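Long-range contacts in L-amino acid deaminase (PDB 5I39), which binds flavin-adenine dinucleotide and, as a membrane-bound L-amino acid deaminase, probably oxidises L-amino acids to the corresponding keto acids: residues K100-R104 against E178-F184; I47-T52 against S380-A384; M247-V252 against V361-L367; E91-L95 against L398-F403. One frame throughout, in Å; residues are numbered along the deposited sequence. Where two conformers were deposited one is given.

Interaction 1 of 4, residues K100-R104 against E178-F184; sequences KHRWR and EEDSGSF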
# COMPACT_ATOMS: atom_id res chain seq x y z
N LYS A 100 6.41 3.47 7.67
CA LYS A 100 7.79 3.18 7.25
C LYS A 100 8.60 2.55 8.38
O LYS A 100 9.34 1.59 8.16
CB LYS A 100 8.49 4.45 6.80
CG LYS A 100 8.01 5.02 5.48
CD LYS A 100 8.37 6.50 5.34
CE LYS A 100 9.86 6.76 5.53
NZ LYS A 100 10.12 8.21 5.47
N HIS A 101 8.48 3.11 9.58
CA HIS A 101 9.20 2.60 10.74
C HIS A 101 8.88 1.13 11.01
O HIS A 101 9.76 0.33 11.31
CB HIS A 101 8.85 3.46 11.96
CG HIS A 101 9.58 3.09 13.20
ND1 HIS A 101 8.97 2.49 14.28
CD2 HIS A 101 10.88 3.26 13.55
CE1 HIS A 101 9.86 2.29 15.23
NE2 HIS A 101 11.02 2.75 14.82
N ARG A 102 7.61 0.78 10.87
CA ARG A 102 7.17 -0.61 11.03
C ARG A 102 7.60 -1.49 9.86
O ARG A 102 7.98 -2.64 10.07
CB ARG A 102 5.68 -0.64 11.25
CG ARG A 102 5.36 -0.01 12.58
CD ARG A 102 3.90 0.09 12.85
NE ARG A 102 3.66 0.75 14.13
CZ ARG A 102 2.52 0.71 14.79
NH1 ARG A 102 1.48 0.03 14.30
NH2 ARG A 102 2.40 1.35 15.95
N TRP A 103 7.60 -0.95 8.65
CA TRP A 103 8.18 -1.70 7.53
C TRP A 103 9.66 -1.98 7.74
O TRP A 103 10.13 -3.06 7.39
CB TRP A 103 7.93 -1.01 6.19
CG TRP A 103 6.60 -1.36 5.61
CD1 TRP A 103 5.48 -0.58 5.56
CD2 TRP A 103 6.24 -2.62 5.03
NE1 TRP A 103 4.45 -1.27 4.98
CE2 TRP A 103 4.88 -2.53 4.64
CE3 TRP A 103 6.93 -3.82 4.79
CZ2 TRP A 103 4.21 -3.59 4.03
CZ3 TRP A 103 6.26 -4.87 4.18
CH2 TRP A 103 4.91 -4.75 3.80
N ARG A 104 10.39 -1.05 8.37
CA ARG A 104 11.79 -1.29 8.72
C ARG A 104 12.00 -2.44 9.71
O ARG A 104 13.09 -2.97 9.82
CB ARG A 104 12.46 -0.02 9.24
CG ARG A 104 12.69 1.03 8.17
CD ARG A 104 13.56 2.16 8.66
NE ARG A 104 12.90 3.09 9.58
CZ ARG A 104 12.22 4.18 9.23
NH1 ARG A 104 12.02 4.50 7.96
NH2 ARG A 104 11.72 4.97 10.18
N GLU A 178 14.17 12.14 0.56
CA GLU A 178 13.61 11.38 1.67
C GLU A 178 14.57 10.21 1.85
O GLU A 178 14.43 9.17 1.19
CB GLU A 178 12.19 10.93 1.37
CG GLU A 178 11.55 10.13 2.50
CD GLU A 178 10.06 9.93 2.35
OE1 GLU A 178 9.39 10.73 1.66
OE2 GLU A 178 9.54 8.97 2.96
N GLU A 179 15.57 10.41 2.70
CA GLU A 179 16.69 9.47 2.77
C GLU A 179 16.27 8.07 3.18
O GLU A 179 16.86 7.09 2.75
CB GLU A 179 17.79 9.99 3.71
CG GLU A 179 19.01 9.06 3.73
CD GLU A 179 20.29 9.70 4.24
OE1 GLU A 179 20.23 10.71 4.96
OE2 GLU A 179 21.38 9.17 3.94
N ASP A 180 15.24 7.98 4.01
CA ASP A 180 14.75 6.70 4.51
C ASP A 180 13.49 6.21 3.80
O ASP A 180 12.76 5.39 4.35
CB ASP A 180 14.53 6.77 6.02
CG ASP A 180 13.36 7.65 6.39
OD1 ASP A 180 13.00 8.57 5.61
OD2 ASP A 180 12.79 7.40 7.47
N SER A 181 13.23 6.68 2.58
CA SER A 181 12.08 6.16 1.84
C SER A 181 12.22 4.65 1.70
O SER A 181 13.33 4.12 1.56
CB SER A 181 11.98 6.78 0.45
OG SER A 181 13.03 6.33 -0.38
N GLY A 182 11.08 3.97 1.74
CA GLY A 182 11.03 2.53 1.59
C GLY A 182 10.75 2.09 0.18
O GLY A 182 10.18 2.83 -0.63
N SER A 183 11.14 0.85 -0.10
CA SER A 183 10.86 0.17 -1.35
C SER A 183 10.33 -1.21 -1.03
O SER A 183 10.87 -1.88 -0.15
CB SER A 183 12.15 0.05 -2.15
OG SER A 183 11.99 -0.75 -3.31
N PHE A 184 9.29 -1.64 -1.73
CA PHE A 184 8.79 -3.02 -1.64
C PHE A 184 8.29 -3.43 -3.02
O PHE A 184 7.81 -2.59 -3.78
CB PHE A 184 7.74 -3.28 -0.52
CG PHE A 184 6.86 -2.10 -0.17
CD1 PHE A 184 6.37 -1.21 -1.12
CD2 PHE A 184 6.45 -1.92 1.16
CE1 PHE A 184 5.56 -0.14 -0.76
CE2 PHE A 184 5.63 -0.86 1.52
CZ PHE A 184 5.19 0.03 0.56
O HOH W 1 12.45 2.88 5.49
O HOH W 2 9.90 6.89 9.09

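Interaction 2 of 4, residues I47-T52 against S380-A384; sequences ILGIMT and SPVSA. With FAD (flavin-adenine dinucleotide), chain B.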
# COMPACT_ATOMS: atom_id res chain seq x y z
N ILE A 47 -3.53 -6.36 1.36
CA ILE A 47 -2.63 -5.97 2.44
C ILE A 47 -3.39 -5.49 3.67
O ILE A 47 -2.98 -5.77 4.79
CB ILE A 47 -1.58 -4.93 1.97
CG1 ILE A 47 -0.42 -4.81 2.97
CG2 ILE A 47 -2.21 -3.56 1.72
CD1 ILE A 47 0.49 -6.02 3.01
N LEU A 48 -4.50 -4.78 3.49
CA LEU A 48 -5.19 -4.22 4.64
C LEU A 48 -5.88 -5.30 5.45
O LEU A 48 -5.76 -5.32 6.68
CB LEU A 48 -6.13 -3.09 4.22
CG LEU A 48 -5.41 -1.87 3.62
CD1 LEU A 48 -6.41 -0.76 3.34
CD2 LEU A 48 -4.30 -1.33 4.51
N GLY A 49 -6.54 -6.25 4.79
CA GLY A 49 -7.16 -7.37 5.51
C GLY A 49 -6.13 -8.27 6.17
O GLY A 49 -6.30 -8.67 7.32
N ILE A 50 -5.06 -8.57 5.45
CA ILE A 50 -3.99 -9.42 5.97
C ILE A 50 -3.32 -8.79 7.20
O ILE A 50 -3.15 -9.46 8.23
CB ILE A 50 -2.94 -9.73 4.89
CG1 ILE A 50 -3.53 -10.66 3.82
CG2 ILE A 50 -1.70 -10.39 5.49
CD1 ILE A 50 -2.76 -10.69 2.53
N MSE A 51 -2.93 -7.52 7.09
CA MSE A 51 -2.22 -6.86 8.18
C MSE A 51 -3.12 -6.69 9.38
O MSE A 51 -2.68 -6.86 10.52
CB MSE A 51 -1.63 -5.53 7.72
CG MSE A 51 -0.54 -5.70 6.65
SE MSE A 51 0.98 -6.80 7.19
CE MSE A 51 1.68 -5.54 8.52
N THR A 52 -4.39 -6.37 9.15
CA THR A 52 -5.35 -6.26 10.25
C THR A 52 -5.53 -7.62 10.95
O THR A 52 -5.54 -7.68 12.17
CB THR A 52 -6.70 -5.68 9.79
OG1 THR A 52 -6.48 -4.43 9.14
CG2 THR A 52 -7.60 -5.43 10.98
N SER A 380 -0.28 0.30 5.88
CA SER A 380 -0.90 -0.92 6.41
C SER A 380 -0.49 -1.33 7.84
O SER A 380 -1.35 -1.72 8.60
CB SER A 380 -0.74 -2.10 5.45
OG SER A 380 0.62 -2.39 5.17
N PRO A 381 0.81 -1.24 8.21
CA PRO A 381 1.13 -1.68 9.58
C PRO A 381 0.42 -0.85 10.65
O PRO A 381 0.09 -1.36 11.72
CB PRO A 381 2.65 -1.49 9.67
CG PRO A 381 3.11 -1.51 8.25
CD PRO A 381 2.02 -0.80 7.50
N VAL A 382 0.20 0.43 10.36
CA VAL A 382 -0.43 1.33 11.31
C VAL A 382 -1.95 1.32 11.15
O VAL A 382 -2.67 1.30 12.14
CB VAL A 382 0.13 2.76 11.21
CG1 VAL A 382 -0.48 3.65 12.29
CG2 VAL A 382 1.65 2.75 11.36
N SER A 383 -2.45 1.35 9.91
CA SER A 383 -3.91 1.29 9.73
C SER A 383 -4.47 -0.04 10.24
O SER A 383 -5.59 -0.07 10.72
CB SER A 383 -4.34 1.58 8.30
OG SER A 383 -3.85 0.63 7.40
N ALA A 384 -3.68 -1.12 10.18
CA ALA A 384 -4.08 -2.39 10.79
C ALA A 384 -4.31 -2.25 12.30
O ALA A 384 -5.33 -2.69 12.83
CB ALA A 384 -3.03 -3.45 10.54
PA FAD B . -6.77 -4.96 -2.34
O1A FAD B . -7.40 -4.64 -3.70
O2A FAD B . -5.32 -5.41 -2.42
O5B FAD B . -7.54 -6.14 -1.60
C5B FAD B . -8.94 -6.13 -1.38
C4B FAD B . -9.39 -7.58 -1.53
O4B FAD B . -10.78 -7.67 -1.15
C3B FAD B . -9.28 -8.06 -2.97
O3B FAD B . -8.38 -9.16 -3.05
C2B FAD B . -10.74 -8.42 -3.32
O2B FAD B . -10.86 -9.53 -4.22
C1B FAD B . -11.35 -8.68 -1.95
N9A FAD B . -12.80 -8.51 -1.86
C8A FAD B . -13.50 -7.47 -2.25
N7A FAD B . -14.82 -7.61 -1.96
C5A FAD B . -14.91 -8.80 -1.38
C6A FAD B . -16.00 -9.60 -0.82
N6A FAD B . -17.27 -9.14 -0.85
N1A FAD B . -15.71 -10.80 -0.28
C2A FAD B . -14.45 -11.26 -0.23
N3A FAD B . -13.40 -10.60 -0.73
C4A FAD B . -13.59 -9.39 -1.29
N1 FAD B . 0.65 2.19 -2.13
C2 FAD B . 1.84 2.50 -1.62
O2 FAD B . 1.95 2.56 -0.38
N3 FAD B . 2.91 2.74 -2.42
C4 FAD B . 2.86 2.73 -3.76
O4 FAD B . 3.86 2.93 -4.43
C4X FAD B . 1.58 2.42 -4.41
N5 FAD B . 1.40 2.43 -5.76
C5X FAD B . 0.26 1.97 -6.28
C6 FAD B . 0.13 1.76 -7.66
C7 FAD B . -1.03 1.23 -8.21
C7M FAD B . -1.12 0.96 -9.70
C8 FAD B . -2.16 0.88 -7.34
C8M FAD B . -3.42 0.27 -7.89
C9 FAD B . -2.04 1.11 -5.97
C9A FAD B . -0.88 1.64 -5.41
N10 FAD B . -0.76 1.87 -4.03
C10 FAD B . 0.48 2.15 -3.47
C1' FAD B . -1.88 1.65 -3.14
C2' FAD B . -1.92 0.29 -2.54
O2' FAD B . -1.58 -0.67 -3.54
C3' FAD B . -3.34 0.07 -2.01
O3' FAD B . -3.76 1.18 -1.18
C4' FAD B . -3.48 -1.19 -1.20
O4' FAD B . -2.94 -2.31 -1.92
C5' FAD B . -4.95 -1.44 -0.89
O5' FAD B . -5.01 -2.67 -0.17
P FAD B . -6.46 -3.34 0.10
O1P FAD B . -6.22 -4.56 0.92
O2P FAD B . -7.43 -2.27 0.58
O3P FAD B . -6.99 -3.68 -1.40
O HOH W 3 -4.23 -2.53 7.59

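Interaction 3 of 4, residues M247-V252 against V361-L367; sequences MQNLNV and VKEYPGL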
# COMPACT_ATOMS: atom_id res chain seq x y z
N MSE A 247 -20.63 -2.13 1.28
CA MSE A 247 -21.35 -1.32 2.26
C MSE A 247 -22.68 -0.81 1.74
O MSE A 247 -23.64 -0.70 2.52
CB MSE A 247 -20.49 -0.16 2.76
CG MSE A 247 -19.25 -0.61 3.54
SE MSE A 247 -19.59 -1.86 5.03
CE MSE A 247 -20.98 -0.84 5.98
N GLN A 248 -22.78 -0.52 0.45
CA GLN A 248 -24.05 -0.09 -0.16
C GLN A 248 -25.15 -1.14 0.03
O GLN A 248 -26.32 -0.80 0.24
CB GLN A 248 -23.88 0.24 -1.65
CG GLN A 248 -23.63 1.72 -1.91
CD GLN A 248 -23.16 2.00 -3.32
OE1 GLN A 248 -22.62 1.13 -3.99
NE2 GLN A 248 -23.36 3.24 -3.77
N ASN A 249 -24.78 -2.41 -0.04
CA ASN A 249 -25.74 -3.50 0.20
C ASN A 249 -26.22 -3.59 1.66
O ASN A 249 -27.24 -4.21 1.94
CB ASN A 249 -25.18 -4.85 -0.25
CG ASN A 249 -25.02 -4.93 -1.76
OD1 ASN A 249 -25.78 -4.34 -2.51
ND2 ASN A 249 -24.03 -5.69 -2.21
N LEU A 250 -25.47 -2.97 2.57
CA LEU A 250 -25.87 -2.76 3.96
C LEU A 250 -26.47 -1.36 4.22
O LEU A 250 -26.66 -0.96 5.37
CB LEU A 250 -24.66 -2.99 4.86
CG LEU A 250 -24.03 -4.39 4.81
CD1 LEU A 250 -22.74 -4.40 5.60
CD2 LEU A 250 -24.97 -5.46 5.34
N ASN A 251 -26.80 -0.64 3.14
CA ASN A 251 -27.38 0.72 3.20
C ASN A 251 -26.49 1.75 3.91
O ASN A 251 -26.98 2.62 4.64
CB ASN A 251 -28.79 0.68 3.81
CG ASN A 251 -29.72 -0.27 3.07
OD1 ASN A 251 -29.73 -0.30 1.83
ND2 ASN A 251 -30.51 -1.04 3.81
N VAL A 252 -25.18 1.66 3.67
CA VAL A 252 -24.21 2.62 4.18
C VAL A 252 -23.40 3.15 3.00
O VAL A 252 -22.82 2.36 2.25
CB VAL A 252 -23.27 1.97 5.22
CG1 VAL A 252 -22.18 2.94 5.68
CG2 VAL A 252 -24.06 1.46 6.41
N VAL A 361 -18.57 2.01 12.01
CA VAL A 361 -19.79 2.19 11.24
C VAL A 361 -20.92 2.18 12.26
O VAL A 361 -21.25 1.14 12.82
CB VAL A 361 -19.96 1.07 10.19
CG1 VAL A 361 -21.26 1.24 9.40
CG2 VAL A 361 -18.78 1.07 9.23
N LYS A 362 -21.51 3.35 12.51
CA LYS A 362 -22.54 3.50 13.55
C LYS A 362 -23.76 2.60 13.31
O LYS A 362 -24.39 2.14 14.26
CB LYS A 362 -22.95 4.97 13.73
CG LYS A 362 -23.66 5.63 12.55
CD LYS A 362 -24.01 7.09 12.82
CE LYS A 362 -22.78 7.98 12.97
NZ LYS A 362 -23.10 9.43 12.96
N GLU A 363 -24.07 2.33 12.04
CA GLU A 363 -25.19 1.47 11.66
C GLU A 363 -24.97 -0.01 12.05
O GLU A 363 -25.94 -0.75 12.22
CB GLU A 363 -25.44 1.57 10.15
CG GLU A 363 -25.88 2.95 9.66
CD GLU A 363 -24.75 3.92 9.36
OE1 GLU A 363 -23.57 3.64 9.70
OE2 GLU A 363 -25.03 4.98 8.78
N TYR A 364 -23.71 -0.41 12.19
CA TYR A 364 -23.35 -1.80 12.50
C TYR A 364 -22.27 -1.87 13.58
O TYR A 364 -21.09 -2.02 13.27
CB TYR A 364 -22.87 -2.51 11.23
CG TYR A 364 -23.96 -2.61 10.20
CD1 TYR A 364 -24.88 -3.66 10.22
CD2 TYR A 364 -24.11 -1.62 9.22
CE1 TYR A 364 -25.90 -3.73 9.29
CE2 TYR A 364 -25.14 -1.68 8.29
CZ TYR A 364 -26.02 -2.75 8.33
OH TYR A 364 -27.04 -2.82 7.40
N PRO A 365 -22.67 -1.76 14.86
CA PRO A 365 -21.73 -2.02 15.96
C PRO A 365 -21.02 -3.36 15.77
O PRO A 365 -21.66 -4.35 15.41
CB PRO A 365 -22.64 -2.04 17.19
CG PRO A 365 -23.77 -1.14 16.83
CD PRO A 365 -24.00 -1.36 15.36
N GLY A 366 -19.71 -3.37 15.97
CA GLY A 366 -18.88 -4.56 15.72
C GLY A 366 -18.30 -4.65 14.31
O GLY A 366 -17.58 -5.59 14.01
N LEU A 367 -18.61 -3.67 13.45
CA LEU A 367 -18.08 -3.63 12.09
C LEU A 367 -17.19 -2.40 11.93
O LEU A 367 -17.57 -1.30 12.31
CB LEU A 367 -19.20 -3.61 11.06
CG LEU A 367 -18.74 -3.74 9.59
CD1 LEU A 367 -19.73 -4.56 8.78
CD2 LEU A 367 -18.52 -2.39 8.93

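Interaction 4 of 4, residues E91-L95 against L398-F403; sequences ETFLL and LDPKPF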
# COMPACT_ATOMS: atom_id res chain seq x y z
N GLU A 91 -2.86 15.12 8.28
CA GLU A 91 -3.82 14.04 8.49
C GLU A 91 -3.18 12.65 8.34
O GLU A 91 -3.52 11.74 9.10
CB GLU A 91 -5.02 14.18 7.53
CG GLU A 91 -5.98 15.31 7.88
CD GLU A 91 -5.48 16.72 7.55
OE1 GLU A 91 -4.49 16.86 6.81
OE2 GLU A 91 -6.09 17.70 8.02
N THR A 92 -2.26 12.50 7.39
CA THR A 92 -1.65 11.20 7.10
C THR A 92 -0.14 11.13 7.33
O THR A 92 0.44 10.06 7.15
CB THR A 92 -1.96 10.77 5.66
OG1 THR A 92 -1.54 11.80 4.76
CG2 THR A 92 -3.46 10.51 5.49
N PHE A 93 0.50 12.22 7.75
CA PHE A 93 1.95 12.18 7.89
C PHE A 93 2.40 11.07 8.85
O PHE A 93 3.24 10.25 8.48
CB PHE A 93 2.54 13.51 8.36
CG PHE A 93 4.01 13.41 8.61
CD1 PHE A 93 4.90 13.45 7.55
CD2 PHE A 93 4.49 13.13 9.88
CE1 PHE A 93 6.26 13.29 7.76
CE2 PHE A 93 5.85 12.96 10.10
CZ PHE A 93 6.74 13.05 9.03
N LEU A 94 1.86 11.05 10.06
CA LEU A 94 2.30 10.05 11.04
C LEU A 94 1.94 8.63 10.62
O LEU A 94 2.69 7.70 10.86
CB LEU A 94 1.79 10.38 12.44
CG LEU A 94 2.49 11.57 13.11
CD1 LEU A 94 1.78 11.89 14.42
CD2 LEU A 94 3.97 11.32 13.37
N LEU A 95 0.79 8.47 9.97
CA LEU A 95 0.43 7.17 9.42
C LEU A 95 1.54 6.64 8.50
O LEU A 95 1.90 5.46 8.56
CB LEU A 95 -0.90 7.31 8.67
CG LEU A 95 -1.60 6.03 8.24
CD1 LEU A 95 -2.13 5.24 9.42
CD2 LEU A 95 -2.74 6.38 7.31
N LEU A 398 -3.51 6.31 16.62
CA LEU A 398 -3.46 7.66 16.07
C LEU A 398 -4.85 8.27 16.15
O LEU A 398 -5.84 7.55 16.36
CB LEU A 398 -2.97 7.65 14.61
CG LEU A 398 -1.50 7.29 14.35
CD1 LEU A 398 -1.24 7.21 12.85
CD2 LEU A 398 -0.54 8.27 15.00
N ASP A 399 -4.90 9.59 16.01
CA ASP A 399 -6.16 10.33 15.93
C ASP A 399 -7.02 9.76 14.80
O ASP A 399 -6.62 9.83 13.64
CB ASP A 399 -5.85 11.82 15.67
CG ASP A 399 -7.11 12.68 15.58
OD1 ASP A 399 -8.23 12.22 15.89
OD2 ASP A 399 -6.96 13.86 15.18
N PRO A 400 -8.18 9.16 15.15
CA PRO A 400 -9.02 8.55 14.10
C PRO A 400 -9.95 9.52 13.37
O PRO A 400 -10.53 9.14 12.35
CB PRO A 400 -9.83 7.52 14.88
CG PRO A 400 -9.99 8.11 16.23
CD PRO A 400 -8.77 8.97 16.49
N LYS A 401 -10.11 10.75 13.87
CA LYS A 401 -11.06 11.70 13.28
C LYS A 401 -10.84 11.97 11.79
O LYS A 401 -11.80 11.95 11.02
CB LYS A 401 -11.09 13.01 14.10
CG LYS A 401 -11.77 12.83 15.45
CD LYS A 401 -11.81 14.13 16.24
CE LYS A 401 -12.51 13.95 17.57
NZ LYS A 401 -13.99 13.84 17.43
N PRO A 402 -9.58 12.17 11.35
CA PRO A 402 -9.37 12.40 9.91
C PRO A 402 -9.64 11.19 9.00
O PRO A 402 -9.66 11.35 7.78
CB PRO A 402 -7.88 12.79 9.82
CG PRO A 402 -7.51 13.21 11.20
CD PRO A 402 -8.33 12.35 12.10
N PHE A 403 -9.84 10.01 9.58
CA PHE A 403 -10.12 8.79 8.82
C PHE A 403 -11.57 8.32 8.96
O PHE A 403 -11.94 7.29 8.40
CB PHE A 403 -9.17 7.67 9.26
CG PHE A 403 -7.75 8.11 9.42
CD1 PHE A 403 -7.08 8.72 8.37
CD2 PHE A 403 -7.07 7.92 10.62
CE1 PHE A 403 -5.77 9.14 8.51
CE2 PHE A 403 -5.76 8.33 10.76
CZ PHE A 403 -5.10 8.94 9.71
O HOH W 4 -4.52 11.44 12.01

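Interaction 1 of 4, residues K100-R104 against E178-F184
A buried salt-bridge network beside an edge-to-face aromatic pair joins K100, W103 and R104, at the C-terminal end of helix 90-103, to E178, D180 and F184, which lie on and beyond the type I turn E178-S181 between strands 175-178 and 182-183. K100 reaches in through a bend at chi3 (55°), and its NZ donates to two carboxylates, 2.7 Å from E178 OE2 and 2.9 Å from D180 OD1. It meets OE2 on the anti side, but approaches OD1 from above the carboxylate plane. The other D180 oxygen, OD2, takes the salt bridge from R104 NH1, so that this aspartate joins both cations; the backbone amide of S85 also binds E178 OE2. One buried ammonium between two acids probably favours the charged form of all three. Water 1 links R104 NH1 to D180 O.

W103, whose NE1 donates to M377 O, offers one ring face to F184, a neighbour of FAD and of the FAD-binding residues G81 and T378. This part of the contact therefore backs a flank of the flavin pocket. The planes stand at 73°, and the F184 edge comes down on the indole face near the CD2-CE2 bond shared by its two rings, with CE2 3.6 Å from W103 CE2.

Interaction 2 of 4, residues I47-T52 against S380-A384
The carbonyl oxygen L48 O is gripped by T52 OG1 at 2.7 Å and by T52 N at 3.0 Å, the two donors coming from opposite faces of the carbonyl plane. Water 3 adds a weak bond to L48 O and donates to S380 O at 3.2 Å, bridging the two helices, and is hydrogen-bonded to S383 OG.

Around this polar centre the packing is close. A384 CB sits 3.4 Å from M51 O, pressed against the backbone of helix 47-58 where the two helix segments come nearest, at the CA atoms of T52 and A384. The selenomethionine M51 packs its CB 3.8 Å from A384 CB. L48 divides its branches: CD2 packs between S380 CB and S383 OG, while CD1 touches the FAD phosphate oxygen O2P. S380 OG, close to I47 CG1, is bonded to M377 O in its own helix.

The axes of the two short helical segments approach to 8.4 Å at a crossing angle of -59°. At the start of helix 47-58, L48 N donates to FAD O1P at 3.1 Å. A helix N-terminus whose amide binds the pyrophosphate, behind a glycine-rich turn, is consistent with the Rossmann-type dinucleotide-binding fold of FAD-dependent oxidoreductases.

Interaction 3 of 4, residues M247-V252 against V361-L367
Y364 and L250 make the one direct hydrogen bond of this contact, OH donating to L250 O at 2.8 Å, where the loop after helix 243-248 meets the two turns linking strands 357-360 and 367-371. The phenol arrives to one side of the carbonyl, with a C=O...OH angle of 119° and a tilt of 22° from its plane. L250 O lies at the ring edge, and L250 CB packs 3.7 Å from Y364 CE2. V252 CG2 also meets the edge of the tyrosine, 3.8 Å from CE2, so the tight part of the contact gathers round this ring.

Inward the packing is apolar and wider spaced. V252 CG2 faces V361 CG1 tip to tip. The selenomethionine M247, bent at both chi2 and chi3, curls its end toward the other loop; CE meets V361 CG1 at 4.0 Å, and SE slides past L367 CD2. L250 CD1 and L367 CD1, 4.4 Å apart, form a loose spot where L213 of strand 210-216 touches both leucines. V237 and I369 extend this packing into the six-stranded sheet.

The solvent side belongs to E363. Exposed, it turns at chi2 and lays its chain obliquely across V252 CG2, in van der Waals contact, while its OE1 is bonded to Y406 OH.

Two consecutive turns, type I from V361 to Y364 and type II from Y364 to L367, set the tyrosine in place. Opposite them, V252 N bonds to M247 O and N251 N to Q248 O. With N251 at positive phi as the C-prime residue, this is the Schellman motif that ends helix 243-248.

Interaction 4 of 4, residues E91-L95 against L398-F403
F403 reaches the first turn of helix 90-103 with the far end of its ring: CZ lies 3.3 Å from E91 O, in an oblique approach, and CE1 meets T92 CG2 near the plane of the ring. L95 CD2 completes this inner shell at 4.2 Å from F403 CZ. Beside the phenylalanine, P402 CB rests against E91 CG at 3.7 Å, touching the aliphatic part of the exposed glutamate, whose bend at chi2 (75°) carries the carboxylate away from the proline. A second apolar patch is centred on L398, which forks over the helix. Its CD1 sits 3.7 Å from L95 N and also packs on L95 CD1, while CD2 touches L94 CB.

Water 4 lies between the two patches and donates to E91 O and to D399 O, each at 3.1 Å, tying the helix backbone to the loop. Behind the first shell, D399 OD1 accepts from K401 N in an Asx turn at 3.1 Å, and F403 N bonds to P400 O across the short 3-10 turn 401-403. These local bonds shape the bend that presents P402 and F403 to the helix.

Farther out, the backbone of F403 is bonded to that of I358 on strand 357-360, and its side chain touches L386. L95 and L398 both pack on V382, so the C-terminal loop is wedged between the start of helix 90-103, helix 376-392 and the edge strand of the six-stranded sheet.

Overall arrangement
Helices 90-103 and 376-392 organise three of the four contacts. Interactions 1 and 4 use opposite ends of helix 90-103, with centres about 18 Å apart. Interaction 2 touches both: R102 probably bonds to P381 O, and V382 packs on L95 and L398. Along the chain, the segments of interactions 2 and 4 alternate, weaving the N-terminal helices to the C-terminal part. Interactions 1 and 3 follow one another in the stretch between the first and second segments of interactions 2 and 4. Interaction 3 lies apart, its centre about 34 Å from that of interaction 1 across the chain's middle, at the far end of strands 357-360 and 367-371. The FAD-binding core is thus closed by elements distant in sequence.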